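Local coordinates for 3-dehydroshikimate dehydratase (Pseudomonas putida, PDB 5HMQ), which converts 3-dehydroshikimate to protocatechuate and water with a divalent metal ion in its TIM-barrel domain, probably helped in vivo by a dioxygenase-like C-terminal domain, at residues G110-L115 with V154-H159; L263-E268 with F461-F466; V298-F303 with L410-E415. All coordinates share one frame; numbering follows the deposited sequence.

Interaction 1: G110-L115 with V154-H159; sequences GDEQLL and VRQADH
Gln113 and Gln156, with CA atoms 8.8 Å apart, are the nearest pair of these two segments, which belong to two outer helices of the TIM barrel. Residues 110-115 open helix 112-128, with Asp111 as its N-cap; residues 154-159 close helix 147-157, and the chain leaves the helix at Asp158 with a positive phi. At this spacing long polar side chains bridge the gap near the surface. Glu112 reaches out fully extended, CG trans to the backbone N (chi1 179°), and crosses Gln156 at roughly a right angle. Gln156 NE2 donates to Glu112 OE2 over 2.6 Å in a fairly straight bond (156° at the hydrogen). The oxygen lies almost in the amide plane and accepts through its anti lone pair. Asn152, one turn back on the helix of Gln156, joins both ends: its OD1 takes a bond from Gln156 NE2, and its ND2 makes a weak one to Glu112 OE2. This would fix which way round the Gln156 amide is turned. The other end of that amide is linked by solvent. Gln113, whose NE2 bonds Asp117 OD1, turns its oxygen toward Gln156, and one water donates to both Gln113 OE1 (2.6 Å) and Gln156 OE1 (2.8 Å).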
loop_
_atom_site.group_PDB
_atom_site.type_symbol
_atom_site.label_atom_id
_atom_site.label_comp_id
_atom_site.label_asym_id
_atom_site.label_seq_id
_atom_site.Cartn_x
_atom_site.Cartn_y
_atom_site.Cartn_z
ATOM N N GLY C 110 7.763 38.616 -17.950
ATOM C CA GLY C 110 6.494 38.247 -18.551
ATOM C C GLY C 110 6.099 38.935 -19.844
ATOM O O GLY C 110 4.975 38.742 -20.318
ATOM N N ASP C 111 6.985 39.747 -20.421
ATOM C CA ASP C 111 6.660 40.430 -21.670
ATOM C C ASP C 111 6.364 39.418 -22.769
ATOM O O ASP C 111 7.168 38.518 -23.032
ATOM C CB ASP C 111 7.797 41.356 -22.105
ATOM C CG ASP C 111 7.456 42.146 -23.355
ATOM O OD1 ASP C 111 6.370 42.766 -23.387
ATOM O OD2 ASP C 111 8.265 42.142 -24.305
ATOM N N GLU C 112 5.198 39.563 -23.403
ATOM C CA GLU C 112 4.740 38.566 -24.367
ATOM C C GLU C 112 5.755 38.374 -25.489
ATOM O O GLU C 112 6.132 37.241 -25.813
ATOM C CB GLU C 112 3.384 38.973 -24.939
ATOM C CG GLU C 112 2.842 37.997 -25.967
ATOM C CD GLU C 112 1.389 38.260 -26.311
ATOM O OE1 GLU C 112 0.742 39.054 -25.597
ATOM O OE2 GLU C 112 0.892 37.664 -27.290
ATOM N N GLN C 113 6.208 39.473 -26.096
ATOM C CA GLN C 113 7.137 39.366 -27.216
ATOM C C GLN C 113 8.473 38.767 -26.791
ATOM O O GLN C 113 9.113 38.059 -27.578
ATOM C CB GLN C 113 7.353 40.740 -27.852
ATOM C CG GLN C 113 8.169 40.706 -29.136
ATOM C CD GLN C 113 7.524 39.855 -30.212
ATOM O OE1 GLN C 113 6.309 39.894 -30.403
ATOM N NE2 GLN C 113 8.335 39.067 -30.908
ATOM N N LEU C 114 8.905 39.021 -25.551
ATOM C CA LEU C 114 10.151 38.427 -25.076
ATOM C C LEU C 114 10.013 36.919 -24.909
ATOM O O LEU C 114 10.943 36.166 -25.223
ATOM C CB LEU C 114 10.585 39.079 -23.765
ATOM C CG LEU C 114 11.787 38.422 -23.083
ATOM C CD1 LEU C 114 12.856 39.446 -22.747
ATOM C CD2 LEU C 114 11.344 37.690 -21.829
ATOM N N LEU C 115 8.858 36.460 -24.420
ATOM C CA LEU C 115 8.616 35.024 -24.329
ATOM C C LEU C 115 8.597 34.390 -25.713
ATOM O O LEU C 115 9.118 33.285 -25.905
ATOM C CB LEU C 115 7.302 34.756 -23.595
ATOM C CG LEU C 115 7.165 35.327 -22.183
ATOM C CD1 LEU C 115 5.902 34.799 -21.517
ATOM C CD2 LEU C 115 8.394 35.008 -21.341
ATOM N N VAL C 154 3.342 29.784 -28.934
ATOM C CA VAL C 154 3.866 28.841 -29.919
ATOM C C VAL C 154 3.492 29.280 -31.329
ATOM O O VAL C 154 4.301 29.189 -32.261
ATOM C CB VAL C 154 3.369 27.416 -29.610
ATOM C CG1 VAL C 154 3.695 26.469 -30.755
ATOM C CG2 VAL C 154 3.991 26.911 -28.317
ATOM N N ARG C 155 2.260 29.763 -31.507
ATOM C CA ARG C 155 1.824 30.226 -32.821
ATOM C C ARG C 155 2.658 31.412 -33.289
ATOM O O ARG C 155 3.109 31.454 -34.439
ATOM C CB ARG C 155 0.339 30.585 -32.777
ATOM C CG ARG C 155 -0.243 31.030 -34.101
ATOM C CD ARG C 155 -1.694 31.455 -33.936
ATOM N NE ARG C 155 -1.857 32.414 -32.848
ATOM C CZ ARG C 155 -1.546 33.703 -32.934
ATOM N NH1 ARG C 155 -1.054 34.194 -34.065
ATOM N NH2 ARG C 155 -1.728 34.505 -31.892
ATOM N N GLN C 156 2.873 32.392 -32.407
ATOM C CA GLN C 156 3.651 33.568 -32.784
ATOM C C GLN C 156 5.109 33.214 -33.056
ATOM O O GLN C 156 5.735 33.795 -33.950
ATOM C CB GLN C 156 3.559 34.635 -31.694
ATOM C CG GLN C 156 2.167 35.202 -31.486
ATOM C CD GLN C 156 2.157 36.347 -30.495
ATOM O OE1 GLN C 156 2.898 37.319 -30.647
ATOM N NE2 GLN C 156 1.322 36.237 -29.467
ATOM N N ALA C 157 5.673 32.276 -32.292
ATOM C CA ALA C 157 7.061 31.885 -32.522
ATOM C C ALA C 157 7.231 31.225 -33.885
ATOM O O ALA C 157 8.245 31.439 -34.560
ATOM C CB ALA C 157 7.540 30.957 -31.406
ATOM N N ASP C 158 6.250 30.420 -34.300
ATOM C CA ASP C 158 6.134 29.931 -35.675
ATOM C C ASP C 158 7.401 29.199 -36.128
ATOM O O ASP C 158 8.074 29.590 -37.083
ATOM C CB ASP C 158 5.789 31.080 -36.627
ATOM C CG ASP C 158 5.384 30.596 -38.006
ATOM O OD1 ASP C 158 4.800 29.495 -38.104
ATOM O OD2 ASP C 158 5.651 31.320 -38.991
ATOM N N HIS C 159 7.722 28.124 -35.414
ATOM C CA HIS C 159 8.870 27.300 -35.758
ATOM C C HIS C 159 8.428 25.842 -35.748
ATOM O O HIS C 159 7.792 25.396 -34.777
ATOM C CB HIS C 159 10.024 27.530 -34.772
ATOM C CG HIS C 159 11.345 27.019 -35.255
ATOM N ND1 HIS C 159 11.632 25.676 -35.360
ATOM C CD2 HIS C 159 12.458 27.675 -35.661
ATOM C CE1 HIS C 159 12.865 25.525 -35.810
ATOM N NE2 HIS C 159 13.388 26.723 -36.001
HETATM O O HOH W 1 4.009 39.417 -29.243
#

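Interaction 2: L263-E268 with F461-F466; sequences LLYLEE and FYKSLF
Lys463 O, a backbone carbonyl oxygen, has the ring of Tyr265 drawn up against it: Tyr265 CE1 comes within 3.2 Å of Lys463 O, and Tyr265 OH lies 3.7 Å from the same oxygen. The approach is oblique to the ring, and no hydrogen bond crosses between 263-268 and 461-466. Tyr265 belongs to helix 252-276, at the C-terminal end of the TIM-barrel domain, and Lys463 to helix 455-465 of the second vicinal-oxygen-chelate (VOC) module, so the contact joins two domains of the fusion. The helices come close here, with the CA atoms of Tyr265 and Ser464 only 5.8 Å apart. With CG trans to the backbone N (chi1 -178°), the ring reaches across the other helix, over the backbone between Lys463 and Ser464. Ser464 N sits over one face of the ring, Tyr265 CD1 is 3.6 Å from Ser464 CA, and Ser464 CB packs against the same ring carbon, Tyr265 CD1, at 3.7 Å. Further out, Lys463 CB stands 4.0 Å from Tyr265 OH, and the extended lysine then leads away to bond Gly216 O through NZ. Ser464 OG is likewise engaged within its own helix, by Leu460 O. One turn before Tyr265, Arg261 packs on Phe461, Ser464 and Leu465; nearly one turn after it, Glu268 forms a salt bridge with Arg380. Between these two segments, then, the contact rests on close packing of an aromatic ring against helix backbone and CB atoms, with no hydrogen bond, while the polar ends of Lys463 and Ser464 find their partners away from Tyr265.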
loop_
_atom_site.group_PDB
_atom_site.type_symbol
_atom_site.label_atom_id
_atom_site.label_comp_id
_atom_site.label_asym_id
_atom_site.label_seq_id
_atom_site.Cartn_x
_atom_site.Cartn_y
_atom_site.Cartn_z
ATOM N N LEU C 263 -6.086 3.781 -20.271
ATOM C CA LEU C 263 -6.029 4.375 -21.603
ATOM C C LEU C 263 -7.013 3.700 -22.549
ATOM O O LEU C 263 -7.635 4.367 -23.384
ATOM C CB LEU C 263 -4.605 4.299 -22.157
ATOM C CG LEU C 263 -3.626 5.334 -21.599
ATOM C CD1 LEU C 263 -2.249 5.179 -22.226
ATOM C CD2 LEU C 263 -4.164 6.741 -21.817
ATOM N N LEU C 264 -7.148 2.376 -22.451
ATOM C CA LEU C 264 -8.148 1.673 -23.246
ATOM C C LEU C 264 -9.551 2.171 -22.917
ATOM O O LEU C 264 -10.362 2.425 -23.815
ATOM C CB LEU C 264 -8.040 0.166 -23.010
ATOM C CG LEU C 264 -6.708 -0.478 -23.406
ATOM C CD1 LEU C 264 -6.746 -1.979 -23.166
ATOM C CD2 LEU C 264 -6.330 -0.155 -24.847
ATOM N N TYR C 265 -9.849 2.315 -21.624
ATOM C CA TYR C 265 -11.154 2.818 -21.205
ATOM C C TYR C 265 -11.351 4.264 -21.643
ATOM O O TYR C 265 -12.445 4.645 -22.075
ATOM C CB TYR C 265 -11.291 2.681 -19.688
ATOM C CG TYR C 265 -12.617 3.132 -19.117
ATOM C CD1 TYR C 265 -13.792 2.448 -19.405
ATOM C CD2 TYR C 265 -12.691 4.231 -18.271
ATOM C CE1 TYR C 265 -15.005 2.855 -18.874
ATOM C CE2 TYR C 265 -13.897 4.645 -17.737
ATOM C CZ TYR C 265 -15.050 3.955 -18.040
ATOM O OH TYR C 265 -16.252 4.367 -17.508
ATOM N N LEU C 266 -10.297 5.080 -21.546
ATOM C CA LEU C 266 -10.380 6.464 -22.002
ATOM C C LEU C 266 -10.684 6.545 -23.491
ATOM O O LEU C 266 -11.483 7.385 -23.924
ATOM C CB LEU C 266 -9.075 7.195 -21.691
ATOM C CG LEU C 266 -8.901 8.561 -22.357
ATOM C CD1 LEU C 266 -9.981 9.534 -21.913
ATOM C CD2 LEU C 266 -7.519 9.126 -22.079
ATOM N N GLU C 267 -10.048 5.688 -24.293
ATOM C CA GLU C 267 -10.270 5.724 -25.735
ATOM C C GLU C 267 -11.718 5.403 -26.086
ATOM O O GLU C 267 -12.318 6.074 -26.933
ATOM C CB GLU C 267 -9.323 4.751 -26.435
ATOM C CG GLU C 267 -7.880 5.220 -26.488
ATOM C CD GLU C 267 -6.982 4.253 -27.229
ATOM O OE1 GLU C 267 -7.514 3.347 -27.906
ATOM O OE2 GLU C 267 -5.746 4.401 -27.136
ATOM N N GLU C 268 -12.295 4.382 -25.445
ATOM C CA GLU C 268 -13.679 4.021 -25.728
ATOM C C GLU C 268 -14.627 5.144 -25.322
ATOM O O GLU C 268 -15.517 5.533 -26.088
ATOM C CB GLU C 268 -14.038 2.723 -25.005
ATOM C CG GLU C 268 -15.535 2.471 -24.969
ATOM C CD GLU C 268 -15.892 1.296 -24.071
ATOM O OE1 GLU C 268 -15.640 1.384 -22.857
ATOM O OE2 GLU C 268 -16.399 0.289 -24.581
ATOM N N PHE C 461 -11.336 -1.137 -12.285
ATOM C CA PHE C 461 -11.729 -2.498 -12.642
ATOM C C PHE C 461 -13.215 -2.569 -12.974
ATOM O O PHE C 461 -13.606 -3.120 -14.011
ATOM C CB PHE C 461 -11.373 -3.447 -11.492
ATOM C CG PHE C 461 -11.935 -4.837 -11.636
ATOM C CD1 PHE C 461 -11.258 -5.802 -12.364
ATOM C CD2 PHE C 461 -13.126 -5.185 -11.016
ATOM C CE1 PHE C 461 -11.769 -7.080 -12.489
ATOM C CE2 PHE C 461 -13.642 -6.461 -11.136
ATOM C CZ PHE C 461 -12.962 -7.411 -11.873
ATOM N N TYR C 462 -14.059 -2.000 -12.111
ATOM C CA TYR C 462 -15.500 -2.074 -12.323
ATOM C C TYR C 462 -15.970 -1.087 -13.387
ATOM O O TYR C 462 -16.900 -1.389 -14.144
ATOM C CB TYR C 462 -16.238 -1.847 -11.003
ATOM C CG TYR C 462 -16.478 -3.126 -10.232
ATOM C CD1 TYR C 462 -17.446 -4.035 -10.644
ATOM C CD2 TYR C 462 -15.735 -3.430 -9.098
ATOM C CE1 TYR C 462 -17.670 -5.209 -9.948
ATOM C CE2 TYR C 462 -15.951 -4.604 -8.394
ATOM C CZ TYR C 462 -16.923 -5.488 -8.824
ATOM O OH TYR C 462 -17.147 -6.657 -8.130
ATOM N N LYS C 463 -15.354 0.097 -13.457
ATOM C CA LYS C 463 -15.750 1.065 -14.476
ATOM C C LYS C 463 -15.471 0.547 -15.883
ATOM O O LYS C 463 -16.277 0.753 -16.796
ATOM C CB LYS C 463 -15.038 2.400 -14.262
ATOM C CG LYS C 463 -15.691 3.316 -13.247
ATOM C CD LYS C 463 -15.033 4.687 -13.275
ATOM C CE LYS C 463 -15.839 5.715 -12.499
ATOM N NZ LYS C 463 -15.186 7.054 -12.523
ATOM N N SER C 464 -14.333 -0.115 -16.086
ATOM C CA SER C 464 -13.956 -0.511 -17.438
ATOM C C SER C 464 -14.531 -1.871 -17.828
ATOM O O SER C 464 -15.210 -1.984 -18.853
ATOM C CB SER C 464 -12.429 -0.510 -17.587
ATOM O OG SER C 464 -11.816 -1.457 -16.730
ATOM N N LEU C 465 -14.283 -2.906 -17.022
ATOM C CA LEU C 465 -14.716 -4.248 -17.398
ATOM C C LEU C 465 -16.233 -4.376 -17.431
ATOM O O LEU C 465 -16.770 -5.118 -18.260
ATOM C CB LEU C 465 -14.126 -5.290 -16.446
ATOM C CG LEU C 465 -12.730 -5.826 -16.777
ATOM C CD1 LEU C 465 -11.655 -4.813 -16.410
ATOM C CD2 LEU C 465 -12.478 -7.162 -16.088
ATOM N N PHE C 466 -16.939 -3.682 -16.539
ATOM C CA PHE C 466 -18.379 -3.857 -16.397
ATOM C C PHE C 466 -19.166 -2.573 -16.628
ATOM O O PHE C 466 -20.388 -2.565 -16.433
ATOM C CB PHE C 466 -18.690 -4.441 -15.017
ATOM C CG PHE C 466 -18.077 -5.791 -14.793
ATOM C CD1 PHE C 466 -18.675 -6.928 -15.308
ATOM C CD2 PHE C 466 -16.889 -5.919 -14.095
ATOM C CE1 PHE C 466 -18.107 -8.172 -15.113
ATOM C CE2 PHE C 466 -16.316 -7.158 -13.899
ATOM C CZ PHE C 466 -16.925 -8.287 -14.409
#

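Interaction 3: V298-F303 with L410-E415; sequences VEFLEF and LLYLVE
Tyr412 and Glu302 make the one hydrogen bond between these segments of the first VOC module. Tyr412 OH donates to Glu302 OE1 over a short 2.5 Å, reaching the syn lone pair of the carboxylate. The oxygen lies at the ring's edge in its plane, and carboxylate and ring are nearly coplanar, 22° apart. Glu302 gets there by stretching out completely, CG trans to the backbone N (chi1 -177°) and chi2 also trans. Its other oxygen, OE2, takes a bond from Asn346 ND2, so both oxygens of this buried carboxylate have a donor, an arrangement that should hold the group's rotation.

The rings of Phe300 and Tyr412 meet obliquely, centroids 5.7 Å apart and planes at 41°, with Phe300 CZ touching Tyr412 CD2 at 3.7 Å.

An aliphatic contact lies at the far end. Glu299 CG meets Val414 CG1 at 3.9 Å, the two side chains crossing at about a right angle. The glutamate chain bends at chi2, and its carboxylate binds Arg370 through OE1 and Tyr424 through OE2.

All these side chains reach across strand 363-371, which runs between 295-304 and 410-414, antiparallel to the first and parallel to the second. Glu299 and Phe300 form a classic beta bulge against its Ala368, Phe300 packs on that alanine, and both Tyr412 and Glu302 rest on Ala366; on the other flank of 295-304, strand 341-346 supplies Asn346.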
loop_
_atom_site.group_PDB
_atom_site.type_symbol
_atom_site.label_atom_id
_atom_site.label_comp_id
_atom_site.label_asym_id
_atom_site.label_seq_id
_atom_site.Cartn_x
_atom_site.Cartn_y
_atom_site.Cartn_z
ATOM N N VAL C 298 -28.009 -9.450 -8.681
ATOM C CA VAL C 298 -27.134 -10.540 -8.264
ATOM C C VAL C 298 -27.883 -11.860 -8.392
ATOM O O VAL C 298 -29.006 -11.998 -7.893
ATOM C CB VAL C 298 -26.643 -10.326 -6.823
ATOM C CG1 VAL C 298 -25.864 -11.541 -6.342
ATOM C CG2 VAL C 298 -25.794 -9.069 -6.730
ATOM N N GLU C 299 -27.263 -12.832 -9.065
ATOM C CA GLU C 299 -27.851 -14.166 -9.133
ATOM C C GLU C 299 -27.703 -14.901 -7.806
ATOM O O GLU C 299 -28.686 -15.413 -7.258
ATOM C CB GLU C 299 -27.224 -14.969 -10.271
ATOM C CG GLU C 299 -27.756 -16.390 -10.362
ATOM C CD GLU C 299 -29.271 -16.449 -10.423
ATOM O OE1 GLU C 299 -29.871 -15.713 -11.234
ATOM O OE2 GLU C 299 -29.863 -17.226 -9.646
ATOM N N PHE C 300 -26.483 -14.972 -7.276
ATOM C CA PHE C 300 -26.301 -15.514 -5.937
ATOM C C PHE C 300 -25.000 -14.997 -5.340
ATOM O O PHE C 300 -24.101 -14.539 -6.050
ATOM C CB PHE C 300 -26.337 -17.053 -5.921
ATOM C CG PHE C 300 -25.242 -17.719 -6.719
ATOM C CD1 PHE C 300 -23.949 -17.817 -6.221
ATOM C CD2 PHE C 300 -25.522 -18.295 -7.948
ATOM C CE1 PHE C 300 -22.954 -18.441 -6.951
ATOM C CE2 PHE C 300 -24.533 -18.927 -8.678
ATOM C CZ PHE C 300 -23.247 -18.997 -8.182
ATOM N N LEU C 301 -24.931 -15.068 -4.015
ATOM C CA LEU C 301 -23.713 -14.822 -3.260
ATOM C C LEU C 301 -23.139 -16.157 -2.811
ATOM O O LEU C 301 -23.880 -17.046 -2.381
ATOM C CB LEU C 301 -23.990 -13.935 -2.044
ATOM C CG LEU C 301 -24.608 -12.555 -2.287
ATOM C CD1 LEU C 301 -24.826 -11.829 -0.969
ATOM C CD2 LEU C 301 -23.729 -11.725 -3.208
ATOM N N GLU C 302 -21.823 -16.307 -2.940
ATOM C CA GLU C 302 -21.124 -17.516 -2.518
ATOM C C GLU C 302 -20.190 -17.169 -1.365
ATOM O O GLU C 302 -19.277 -16.354 -1.524
ATOM C CB GLU C 302 -20.342 -18.141 -3.673
ATOM C CG GLU C 302 -19.660 -19.453 -3.305
ATOM C CD GLU C 302 -18.843 -20.045 -4.442
ATOM O OE1 GLU C 302 -18.803 -19.440 -5.534
ATOM O OE2 GLU C 302 -18.236 -21.119 -4.239
ATOM N N PHE C 303 -20.423 -17.785 -0.210
ATOM C CA PHE C 303 -19.609 -17.562 0.975
ATOM C C PHE C 303 -18.679 -18.744 1.209
ATOM O O PHE C 303 -19.077 -19.903 1.057
ATOM C CB PHE C 303 -20.478 -17.342 2.216
ATOM C CG PHE C 303 -21.098 -15.976 2.294
ATOM C CD1 PHE C 303 -22.329 -15.722 1.710
ATOM C CD2 PHE C 303 -20.452 -14.948 2.962
ATOM C CE1 PHE C 303 -22.900 -14.461 1.788
ATOM C CE2 PHE C 303 -21.016 -13.689 3.044
ATOM C CZ PHE C 303 -22.242 -13.444 2.456
ATOM N N LEU C 410 -14.196 -14.369 -7.375
ATOM C CA LEU C 410 -14.648 -14.593 -8.739
ATOM C C LEU C 410 -15.973 -13.882 -8.991
ATOM O O LEU C 410 -16.745 -13.624 -8.063
ATOM C CB LEU C 410 -14.808 -16.091 -9.019
ATOM C CG LEU C 410 -13.552 -16.946 -8.844
ATOM C CD1 LEU C 410 -13.842 -18.403 -9.172
ATOM C CD2 LEU C 410 -12.421 -16.408 -9.713
ATOM N N LEU C 411 -16.228 -13.566 -10.260
ATOM C CA LEU C 411 -17.511 -13.031 -10.709
ATOM C C LEU C 411 -18.065 -13.961 -11.782
ATOM O O LEU C 411 -17.535 -14.011 -12.896
ATOM C CB LEU C 411 -17.367 -11.606 -11.244
ATOM C CG LEU C 411 -16.965 -10.505 -10.261
ATOM C CD1 LEU C 411 -16.614 -9.232 -11.006
ATOM C CD2 LEU C 411 -18.091 -10.244 -9.272
ATOM N N TYR C 412 -19.125 -14.694 -11.448
ATOM C CA TYR C 412 -19.758 -15.590 -12.407
ATOM C C TYR C 412 -20.715 -14.821 -13.308
ATOM O O TYR C 412 -21.468 -13.957 -12.850
ATOM C CB TYR C 412 -20.527 -16.704 -11.699
ATOM C CG TYR C 412 -19.747 -17.460 -10.653
ATOM C CD1 TYR C 412 -18.658 -18.248 -10.998
ATOM C CD2 TYR C 412 -20.127 -17.417 -9.320
ATOM C CE1 TYR C 412 -17.953 -18.950 -10.040
ATOM C CE2 TYR C 412 -19.438 -18.118 -8.361
ATOM C CZ TYR C 412 -18.350 -18.881 -8.722
ATOM O OH TYR C 412 -17.659 -19.575 -7.756
ATOM N N LEU C 413 -20.689 -15.149 -14.596
ATOM C CA LEU C 413 -21.556 -14.524 -15.590
ATOM C C LEU C 413 -22.699 -15.490 -15.882
ATOM O O LEU C 413 -22.568 -16.389 -16.717
ATOM C CB LEU C 413 -20.767 -14.176 -16.848
ATOM C CG LEU C 413 -19.490 -13.370 -16.596
ATOM C CD1 LEU C 413 -18.747 -13.106 -17.894
ATOM C CD2 LEU C 413 -19.813 -12.066 -15.880
ATOM N N VAL C 414 -23.825 -15.301 -15.198
ATOM C CA VAL C 414 -24.959 -16.214 -15.275
ATOM C C VAL C 414 -25.998 -15.617 -16.213
ATOM O O VAL C 414 -26.521 -14.523 -15.966
ATOM C CB VAL C 414 -25.560 -16.479 -13.887
ATOM C CG1 VAL C 414 -26.772 -17.391 -14.001
ATOM C CG2 VAL C 414 -24.514 -17.090 -12.970
ATOM N N GLU C 415 -26.290 -16.339 -17.293
ATOM C CA GLU C 415 -27.355 -15.989 -18.219
ATOM C C GLU C 415 -28.617 -16.768 -17.863
ATOM O O GLU C 415 -28.602 -18.002 -17.826
ATOM C CB GLU C 415 -26.925 -16.271 -19.661
ATOM C CG GLU C 415 -27.468 -15.283 -20.684
ATOM C CD GLU C 415 -26.859 -15.486 -22.062
ATOM O OE1 GLU C 415 -26.945 -16.615 -22.592
ATOM O OE2 GLU C 415 -26.281 -14.522 -22.609
#

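How the interactions relate
Interaction 1 stands apart, on the outer surface of the TIM barrel: its centre is 39 Å from that of interaction 2 and 60 Å from that of interaction 3. Interactions 2 and 3 are neighbours, with centres 22 Å apart, and they touch through Leu411, whose CD1 lies 3.5 Å from Phe466 CZ. Phe461 and Tyr462 also pack on Leu411, so the helix facing the barrel domain touches this sheet as well. None of the three is at a metal site. Interaction 1 is in the domain of the catalytic site formed by Glu136, Asp167, Gln193 and Glu241, whereas Leu301 of interaction 3 packs on strand 440-450, which carries His445, a ligand of the second magnesium.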